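Local structure of RNA-binding protein HI_1333 (Haemophilus influenzae, 1JO0) at residues 38-52 with 80-93. The protein probably binds RNA, as a small single-domain member of the CRS1/YhbY (CRM) family. Numbering follows the deposited sequence.
Sequences ENALNHHELIKVKVA and HILVLYRPSEEAKI
The two central strands of the four-stranded mixed sheet in this CRM domain, 46-51 and 81-85, pair antiparallel, and E45, between helix 31-44 and the first of them, receives backbone N-H bonds from the loop that follows the second. I47 and L84 form one hydrogen-bonded pair and V49 and L82 the next. On the face carrying I47, V49, L82 and L84, V49 CG2 meets L84 CD1 at 4.0 Å, and L82 and L84 pack against helix 56-70; on the other, L46 CD1 rests on V83 CG1 beside helix 5-15.

Beyond the strands, E45, with positive phi (72°) just after helix 31-44, turns a buried carboxylate into the loop 86-93. E45 OE1 takes K92 N from above the carboxylate plane, at 3.0 Å. I93 N meets the same E45 OE1 nearly along its C-O axis (2.9 Å). E45 OE2 gives its anti lone pair to S88 N at 2.9 Å.

R86 reaches back to the helix, bent at chi3 (69°), and grips E38 end-on: R86 NH1 to E38 OE1 and R86 NH2 to E38 OE2, both 3.0 Å, with the two planes 36° apart. L41 CD1 lies over one guanidinium face, and R86 NH1 also binds T70 O.

Three backbone N-H groups therefore hold the E45 carboxylate in place and would be expected to favour its charged form, while the R86 salt bridge ties the strand's exit to the helix.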
ATOM      1  N   GLU A  38       3.126   8.108   2.756  1.00 18.30           N
ATOM      2  CA  GLU A  38       3.807   8.027   4.055  1.00 18.64           C
ATOM      3  C   GLU A  38       2.882   8.330   5.225  1.00 18.71           C
ATOM      4  O   GLU A  38       2.883   7.641   6.216  1.00 19.17           O
ATOM      5  CB  GLU A  38       4.930   9.053   4.116  1.00 20.37           C
ATOM      6  CG  GLU A  38       6.200   8.547   3.559  1.00 26.49           C
ATOM      7  CD  GLU A  38       6.882   7.469   4.410  1.00 28.51           C
ATOM      8  OE1 GLU A  38       7.576   6.658   3.792  1.00 28.99           O
ATOM      9  OE2 GLU A  38       6.764   7.417   5.648  1.00 27.12           O
ATOM     10  N   ASN A  39       2.090   9.387   5.082  1.00 18.74           N
ATOM     11  CA  ASN A  39       1.158   9.804   6.101  1.00 19.40           C
ATOM     12  C   ASN A  39       0.193   8.670   6.390  1.00 18.86           C
ATOM     13  O   ASN A  39      -0.147   8.334   7.514  1.00 19.78           O
ATOM     14  CB  ASN A  39       0.446  11.070   5.660  1.00 22.08           C
ATOM     15  CG  ASN A  39      -0.533  11.554   6.714  1.00 22.10           C
ATOM     16  OD1 ASN A  39      -0.179  11.848   7.858  1.00 23.38           O
ATOM     17  ND2 ASN A  39      -1.787  11.656   6.317  1.00 27.57           N
ATOM     18  N   ALA A  40      -0.347   8.084   5.330  1.00 17.58           N
ATOM     19  CA  ALA A  40      -1.328   7.019   5.436  1.00 16.83           C
ATOM     20  C   ALA A  40      -0.751   5.770   6.088  1.00 15.31           C
ATOM     21  O   ALA A  40      -1.348   5.147   6.959  1.00 16.63           O
ATOM     22  CB  ALA A  40      -1.881   6.731   4.043  1.00 18.75           C
ATOM     23  N   LEU A  41       0.457   5.368   5.711  1.00 15.12           N
ATOM     24  CA  LEU A  41       1.149   4.283   6.361  1.00 14.93           C
ATOM     25  C   LEU A  41       1.330   4.551   7.841  1.00 16.42           C
ATOM     26  O   LEU A  41       1.115   3.678   8.684  1.00 16.53           O
ATOM     27  CB  LEU A  41       2.497   3.982   5.737  1.00 15.31           C
ATOM     28  CG  LEU A  41       2.482   3.352   4.345  1.00 14.50           C
ATOM     29  CD1 LEU A  41       3.898   3.379   3.751  1.00 17.42           C
ATOM     30  CD2 LEU A  41       1.943   1.938   4.333  1.00 15.33           C
ATOM     31  N   ASN A  42       1.746   5.753   8.186  1.00 17.18           N
ATOM     32  CA  ASN A  42       1.976   6.125   9.567  1.00 17.51           C
ATOM     33  C   ASN A  42       0.727   5.989  10.421  1.00 18.31           C
ATOM     34  O   ASN A  42       0.815   5.421  11.515  1.00 22.17           O
ATOM     35  CB  ASN A  42       2.490   7.554   9.672  0.65 19.10           C
ATOM     36  CG  ASN A  42       3.978   7.597   9.361  0.65 19.49           C
ATOM     37  OD1 ASN A  42       4.662   6.573   9.397  0.65 22.17           O
ATOM     38  ND2 ASN A  42       4.331   8.831   9.072  0.65 23.20           N
ATOM     39  N   HIS A  43      -0.398   6.529   9.912  1.00 17.71           N
ATOM     40  CA  HIS A  43      -1.610   6.477  10.726  1.00 18.19           C
ATOM     41  C   HIS A  43      -2.294   5.123  10.670  1.00 18.11           C
ATOM     42  O   HIS A  43      -2.852   4.679  11.675  1.00 18.69           O
ATOM     43  CB  HIS A  43      -2.607   7.552  10.296  1.00 21.01           C
ATOM     44  CG  HIS A  43      -2.094   8.921  10.671  1.00 26.87           C
ATOM     45  ND1 HIS A  43      -1.988   9.310  11.965  1.00 30.91           N
ATOM     46  CD2 HIS A  43      -1.590   9.913   9.910  1.00 27.97           C
ATOM     47  CE1 HIS A  43      -1.489  10.526  12.017  1.00 33.65           C
ATOM     48  NE2 HIS A  43      -1.234  10.926  10.772  1.00 28.98           N
ATOM     49  N   HIS A  44      -2.288   4.472   9.489  1.00 16.52           N
ATOM     50  CA  HIS A  44      -3.162   3.325   9.304  1.00 15.63           C
ATOM     51  C   HIS A  44      -2.456   1.966   9.264  1.00 14.79           C
ATOM     52  O   HIS A  44      -3.156   0.965   9.492  1.00 16.03           O
ATOM     53  CB  HIS A  44      -3.945   3.453   7.983  1.00 16.10           C
ATOM     54  CG  HIS A  44      -4.792   4.681   7.994  1.00 20.78           C
ATOM     55  ND1 HIS A  44      -5.890   4.793   8.808  1.00 23.05           N
ATOM     56  CD2 HIS A  44      -4.705   5.817   7.270  1.00 26.58           C
ATOM     57  CE1 HIS A  44      -6.473   5.977   8.598  1.00 28.20           C
ATOM     58  NE2 HIS A  44      -5.770   6.608   7.663  1.00 28.77           N
ATOM     59  N   GLU A  45      -1.186   1.934   8.934  1.00 15.56           N
ATOM     60  CA  GLU A  45      -0.355   0.725   8.764  1.00 14.51           C
ATOM     61  C   GLU A  45      -0.749  -0.024   7.494  1.00 14.24           C
ATOM     62  O   GLU A  45       0.123  -0.257   6.633  1.00 15.20           O
ATOM     63  CB  GLU A  45      -0.435  -0.212   9.987  1.00 16.19           C
ATOM     64  CG  GLU A  45       0.138   0.399  11.242  1.00 20.96           C
ATOM     65  CD  GLU A  45       0.059  -0.621  12.377  1.00 23.13           C
ATOM     66  OE1 GLU A  45      -1.055  -1.068  12.690  1.00 22.55           O
ATOM     67  OE2 GLU A  45       1.107  -0.999  12.947  1.00 35.69           O
ATOM     68  N   LEU A  46      -1.993  -0.419   7.349  1.00 14.84           N
ATOM     69  CA  LEU A  46      -2.573  -1.111   6.186  1.00 13.47           C
ATOM     70  C   LEU A  46      -3.327  -0.105   5.351  1.00 13.60           C
ATOM     71  O   LEU A  46      -4.238   0.536   5.876  1.00 16.01           O
ATOM     72  CB  LEU A  46      -3.527  -2.201   6.614  1.00 14.88           C
ATOM     73  CG  LEU A  46      -4.214  -3.004   5.504  1.00 14.37           C
ATOM     74  CD1 LEU A  46      -3.197  -3.756   4.655  1.00 16.23           C
ATOM     75  CD2 LEU A  46      -5.228  -3.936   6.109  1.00 17.29           C
ATOM     76  N   ILE A  47      -2.937   0.045   4.091  1.00 14.05           N
ATOM     77  CA  ILE A  47      -3.544   1.048   3.219  1.00 14.33           C
ATOM     78  C   ILE A  47      -3.840   0.469   1.828  1.00 14.33           C
ATOM     79  O   ILE A  47      -3.157  -0.456   1.362  1.00 14.83           O
ATOM     80  CB  ILE A  47      -2.669   2.324   3.082  1.00 15.38           C
ATOM     81  CG1 ILE A  47      -1.378   2.075   2.299  1.00 15.66           C
ATOM     82  CG2 ILE A  47      -2.413   2.925   4.469  1.00 19.00           C
ATOM     83  CD1 ILE A  47      -0.652   3.367   1.981  1.00 18.56           C
ATOM     84  N   LYS A  48      -4.792   1.123   1.194  1.00 15.78           N
ATOM     85  CA  LYS A  48      -5.089   0.925  -0.231  1.00 15.57           C
ATOM     86  C   LYS A  48      -4.795   2.211  -0.991  1.00 15.93           C
ATOM     87  O   LYS A  48      -5.222   3.272  -0.616  1.00 17.03           O
ATOM     88  CB  LYS A  48      -6.547   0.608  -0.398  1.00 19.48           C
ATOM     89  CG  LYS A  48      -6.937  -0.820  -0.288  1.00 26.53           C
ATOM     90  CD  LYS A  48      -8.425  -0.962  -0.709  1.00 28.68           C
ATOM     91  CE  LYS A  48      -8.791  -2.379  -0.574  1.00 23.20           C
ATOM     92  NZ  LYS A  48     -10.249  -2.526  -0.673  1.00 20.19           N
ATOM     93  N   VAL A  49      -4.046   2.054  -2.085  1.00 16.04           N
ATOM     94  CA  VAL A  49      -3.654   3.155  -2.953  1.00 16.47           C
ATOM     95  C   VAL A  49      -4.268   2.847  -4.316  1.00 17.55           C
ATOM     96  O   VAL A  49      -4.085   1.757  -4.877  1.00 20.89           O
ATOM     97  CB  VAL A  49      -2.119   3.276  -3.091  1.00 17.98           C
ATOM     98  CG1 VAL A  49      -1.735   4.382  -4.057  1.00 19.80           C
ATOM     99  CG2 VAL A  49      -1.492   3.488  -1.728  1.00 19.41           C
ATOM    100  N   LYS A  50      -5.040   3.775  -4.848  1.00 18.48           N
ATOM    101  CA  LYS A  50      -5.681   3.613  -6.137  1.00 19.63           C
ATOM    102  C   LYS A  50      -4.754   4.128  -7.228  1.00 19.89           C
ATOM    103  O   LYS A  50      -4.251   5.250  -7.136  1.00 21.26           O
ATOM    104  CB  LYS A  50      -7.040   4.325  -6.209  0.50 22.41           C
ATOM    105  CG  LYS A  50      -7.888   3.949  -7.412  0.50 22.89           C
ATOM    106  CD  LYS A  50      -9.309   4.505  -7.257  0.50 27.44           C
ATOM    107  CE  LYS A  50     -10.095   4.454  -8.548  0.50 29.74           C
ATOM    108  NZ  LYS A  50     -11.191   3.460  -8.557  0.50 49.74           N
ATOM    109  N   VAL A  51      -4.537   3.298  -8.250  1.00 20.49           N
ATOM    110  CA  VAL A  51      -3.664   3.592  -9.356  1.00 21.89           C
ATOM    111  C   VAL A  51      -4.427   3.347 -10.662  1.00 24.76           C
ATOM    112  O   VAL A  51      -4.168   2.444 -11.437  1.00 29.72           O
ATOM    113  CB  VAL A  51      -2.350   2.795  -9.313  0.59 19.71           C
ATOM    114  CG1 VAL A  51      -1.360   3.340 -10.329  0.59 22.46           C
ATOM    115  CG2 VAL A  51      -1.782   2.828  -7.900  0.59 22.64           C
ATOM    116  N   ALA A  52      -5.491   4.115 -10.882  1.00 29.61           N
ATOM    117  CA  ALA A  52      -6.296   3.859 -12.065  1.00 31.12           C
ATOM    118  C   ALA A  52      -5.612   4.370 -13.333  1.00 34.10           C
ATOM    119  O   ALA A  52      -4.766   5.248 -13.401  1.00 34.30           O
ATOM    120  CB  ALA A  52      -7.669   4.518 -11.936  1.00 32.34           C
ATOM    121  N   HIS A  80      -6.647  -1.942 -10.201  1.00 30.90           N
ATOM    122  CA  HIS A  80      -6.118  -0.620 -10.033  1.00 28.06           C
ATOM    123  C   HIS A  80      -5.811  -0.312  -8.576  1.00 21.68           C
ATOM    124  O   HIS A  80      -5.505   0.848  -8.271  1.00 30.38           O
ATOM    125  CB  HIS A  80      -7.103   0.408 -10.628  1.00 33.51           C
ATOM    126  CG  HIS A  80      -8.445   0.420  -9.979  1.00 46.28           C
ATOM    127  ND1 HIS A  80      -9.180  -0.724  -9.735  1.00 52.43           N
ATOM    128  CD2 HIS A  80      -9.200   1.432  -9.511  1.00 53.25           C
ATOM    129  CE1 HIS A  80     -10.331  -0.413  -9.154  1.00 54.31           C
ATOM    130  NE2 HIS A  80     -10.367   0.901  -9.003  1.00 56.06           N
ATOM    131  N   ILE A  81      -5.822  -1.302  -7.701  1.00 21.21           N
ATOM    132  CA  ILE A  81      -5.634  -1.079  -6.278  1.00 20.84           C
ATOM    133  C   ILE A  81      -4.352  -1.780  -5.840  1.00 19.96           C
ATOM    134  O   ILE A  81      -4.103  -2.964  -6.131  1.00 23.12           O
ATOM    135  CB  ILE A  81      -6.793  -1.646  -5.437  1.00 24.34           C
ATOM    136  CG1 ILE A  81      -8.135  -1.008  -5.786  1.00 29.31           C
ATOM    137  CG2 ILE A  81      -6.527  -1.589  -3.944  1.00 28.99           C
ATOM    138  CD1 ILE A  81      -8.212   0.441  -5.373  1.00 34.67           C
ATOM    139  N   LEU A  82      -3.547  -1.041  -5.130  1.00 17.37           N
ATOM    140  CA  LEU A  82      -2.381  -1.550  -4.434  1.00 17.91           C
ATOM    141  C   LEU A  82      -2.641  -1.579  -2.933  1.00 16.01           C
ATOM    142  O   LEU A  82      -2.912  -0.533  -2.362  1.00 18.95           O
ATOM    143  CB  LEU A  82      -1.176  -0.641  -4.623  0.53 19.91           C
ATOM    144  CG  LEU A  82      -0.757  -0.232  -6.040  0.53 18.29           C
ATOM    145  CD1 LEU A  82       0.501   0.616  -5.952  0.53 18.01           C
ATOM    146  CD2 LEU A  82      -0.602  -1.458  -6.905  0.53 22.83           C
ATOM    147  N   VAL A  83      -2.500  -2.731  -2.309  1.00 15.42           N
ATOM    148  CA  VAL A  83      -2.652  -2.845  -0.870  1.00 15.17           C
ATOM    149  C   VAL A  83      -1.250  -2.976  -0.269  1.00 14.75           C
ATOM    150  O   VAL A  83      -0.465  -3.842  -0.713  1.00 16.05           O
ATOM    151  CB  VAL A  83      -3.499  -4.066  -0.503  1.00 16.53           C
ATOM    152  CG1 VAL A  83      -3.680  -4.094   1.017  1.00 17.23           C
ATOM    153  CG2 VAL A  83      -4.868  -4.081  -1.219  1.00 19.13           C
ATOM    154  N   LEU A  84      -0.927  -2.121   0.677  1.00 14.56           N
ATOM    155  CA  LEU A  84       0.411  -2.000   1.244  1.00 14.41           C
ATOM    156  C   LEU A  84       0.349  -2.051   2.770  1.00 14.25           C
ATOM    157  O   LEU A  84      -0.671  -1.621   3.339  1.00 15.14           O
ATOM    158  CB  LEU A  84       1.071  -0.713   0.820  1.00 17.06           C
ATOM    159  CG  LEU A  84       1.249  -0.455  -0.662  1.00 21.02           C
ATOM    160  CD1 LEU A  84       1.487   1.017  -0.933  1.00 29.94           C
ATOM    161  CD2 LEU A  84       2.407  -1.276  -1.155  1.00 28.50           C
ATOM    162  N   TYR A  85       1.414  -2.489   3.401  1.00 14.82           N
ATOM    163  CA  TYR A  85       1.466  -2.537   4.857  1.00 14.18           C
ATOM    164  C   TYR A  85       2.835  -2.174   5.381  1.00 13.88           C
ATOM    165  O   TYR A  85       3.837  -2.692   4.878  1.00 15.98           O
ATOM    166  CB  TYR A  85       1.067  -3.914   5.384  1.00 14.89           C
ATOM    167  CG  TYR A  85       1.256  -4.104   6.867  1.00 14.41           C
ATOM    168  CD1 TYR A  85       0.296  -3.670   7.788  1.00 14.73           C
ATOM    169  CD2 TYR A  85       2.381  -4.729   7.396  1.00 15.54           C
ATOM    170  CE1 TYR A  85       0.493  -3.858   9.152  1.00 15.82           C
ATOM    171  CE2 TYR A  85       2.565  -4.918   8.742  1.00 15.39           C
ATOM    172  CZ  TYR A  85       1.622  -4.485   9.624  1.00 15.75           C
ATOM    173  OH  TYR A  85       1.793  -4.678  10.968  1.00 17.96           O
ATOM    174  N   ARG A  86       2.879  -1.327   6.413  1.00 14.31           N
ATOM    175  CA  ARG A  86       4.133  -1.121   7.124  1.00 14.64           C
ATOM    176  C   ARG A  86       3.830  -1.026   8.630  1.00 14.71           C
ATOM    177  O   ARG A  86       2.908  -0.264   8.963  1.00 15.44           O
ATOM    178  CB  ARG A  86       4.821   0.147   6.676  1.00 15.01           C
ATOM    179  CG  ARG A  86       6.238   0.315   7.186  1.00 16.89           C
ATOM    180  CD  ARG A  86       6.876   1.563   6.633  1.00 17.08           C
ATOM    181  NE  ARG A  86       6.307   2.792   7.142  1.00 18.28           N
ATOM    182  CZ  ARG A  86       6.457   3.995   6.604  1.00 17.90           C
ATOM    183  NH1 ARG A  86       7.145   4.175   5.476  1.00 18.74           N
ATOM    184  NH2 ARG A  86       5.878   5.023   7.222  1.00 21.05           N
ATOM    185  N   PRO A  87       4.535  -1.744   9.477  1.00 15.33           N
ATOM    186  CA  PRO A  87       4.210  -1.691  10.903  1.00 15.72           C
ATOM    187  C   PRO A  87       4.604  -0.354  11.515  1.00 17.81           C
ATOM    188  O   PRO A  87       5.566   0.269  11.102  1.00 20.99           O
ATOM    189  CB  PRO A  87       5.034  -2.849  11.478  1.00 18.11           C
ATOM    190  CG  PRO A  87       6.208  -2.955  10.553  1.00 17.20           C
ATOM    191  CD  PRO A  87       5.655  -2.644   9.189  1.00 16.66           C
ATOM    192  N   SER A  88       3.830   0.013  12.547  1.00 19.47           N
ATOM    193  CA  SER A  88       3.975   1.214  13.348  1.00 19.65           C
ATOM    194  C   SER A  88       4.665   0.886  14.657  1.00 17.03           C
ATOM    195  O   SER A  88       4.541  -0.216  15.162  1.00 18.92           O
ATOM    196  CB  SER A  88       2.567   1.814  13.685  1.00 23.34           C
ATOM    197  OG  SER A  88       2.650   2.931  14.487  1.00 28.82           O
ATOM    198  N   GLU A  89       5.314   1.853  15.246  1.00 20.08           N
ATOM    199  CA  GLU A  89       5.835   1.767  16.592  1.00 21.98           C
ATOM    200  C   GLU A  89       4.718   1.683  17.607  1.00 23.34           C
ATOM    201  O   GLU A  89       5.009   1.196  18.705  1.00 29.79           O
ATOM    202  CB  GLU A  89       6.753   2.961  16.950  1.00 25.28           C
ATOM    203  CG  GLU A  89       7.877   3.060  15.942  1.00 37.51           C
ATOM    204  CD  GLU A  89       8.999   3.986  16.322  1.00 51.65           C
ATOM    205  OE1 GLU A  89      10.145   3.766  15.861  1.00 67.12           O
ATOM    206  OE2 GLU A  89       8.675   4.923  17.088  1.00 72.41           O
ATOM    207  N   GLU A  90       3.522   2.098  17.244  1.00 23.16           N
ATOM    208  CA  GLU A  90       2.405   1.882  18.163  1.00 29.40           C
ATOM    209  C   GLU A  90       1.390   1.102  17.314  1.00 24.11           C
ATOM    210  O   GLU A  90       0.552   1.694  16.658  1.00 27.55           O
ATOM    211  CB  GLU A  90       1.771   3.121  18.802  1.00 33.53           C
ATOM    212  CG  GLU A  90       0.896   2.806  20.005  1.00 51.85           C
ATOM    213  CD  GLU A  90       0.365   3.957  20.814  1.00 59.27           C
ATOM    214  OE1 GLU A  90      -0.260   4.885  20.234  1.00 78.78           O
ATOM    215  OE2 GLU A  90       0.531   3.986  22.068  1.00 64.52           O
ATOM    216  N   ALA A  91       1.515  -0.198  17.268  1.00 23.51           N
ATOM    217  CA  ALA A  91       0.655  -1.051  16.466  1.00 20.04           C
ATOM    218  C   ALA A  91      -0.809  -0.719  16.682  1.00 18.44           C
ATOM    219  O   ALA A  91      -1.312  -0.707  17.787  1.00 23.24           O
ATOM    220  CB  ALA A  91       0.815  -2.534  16.724  1.00 23.72           C
ATOM    221  N   LYS A  92      -1.492  -0.443  15.592  1.00 19.42           N
ATOM    222  CA  LYS A  92      -2.932  -0.203  15.556  1.00 20.05           C
ATOM    223  C   LYS A  92      -3.636  -1.519  15.222  1.00 18.53           C
ATOM    224  O   LYS A  92      -4.682  -1.821  15.804  1.00 21.84           O
ATOM    225  CB  LYS A  92      -3.321   0.924  14.595  0.63 21.72           C
ATOM    226  CG  LYS A  92      -2.809   2.311  14.966  0.63 18.72           C
ATOM    227  CD  LYS A  92      -1.564   2.596  14.143  0.63 21.24           C
ATOM    228  CE  LYS A  92      -1.060   4.002  14.231  0.63 21.89           C
ATOM    229  NZ  LYS A  92      -2.003   5.119  14.023  0.63 32.30           N
ATOM    230  N   ILE A  93      -3.087  -2.288  14.303  1.00 18.14           N
ATOM    231  CA  ILE A  93      -3.674  -3.532  13.847  1.00 16.45           C
ATOM    232  C   ILE A  93      -2.889  -4.688  14.454  1.00 16.32           C
ATOM    233  O   ILE A  93      -1.671  -4.739  14.390  1.00 18.25           O
ATOM    234  CB  ILE A  93      -3.659  -3.604  12.308  1.00 18.51           C
ATOM    235  CG1 ILE A  93      -4.532  -2.525  11.667  1.00 22.30           C
ATOM    236  CG2 ILE A  93      -4.026  -5.001  11.827  1.00 22.43           C
ATOM    237  CD1 ILE A  93      -4.330  -2.396  10.171  1.00 24.71           C
TER
HETATM  238  O   HOH W   1       2.975   2.301  10.131  1.00 22.27           O
HETATM  239  O   HOH W   2       5.538   3.340   9.972  1.00 32.50           O
HETATM  240  O   HOH W   3       0.792   6.818  14.648  0.50 34.48           O
HETATM  241  O   HOH W   4       3.035   5.274  13.137  1.00 42.32           O
HETATM  242  O   HOH W   5      -1.535   7.937  14.306  1.00 38.79           O
HETATM  243  O   HOH W   6       0.342  -3.769  12.889  1.00 23.13           O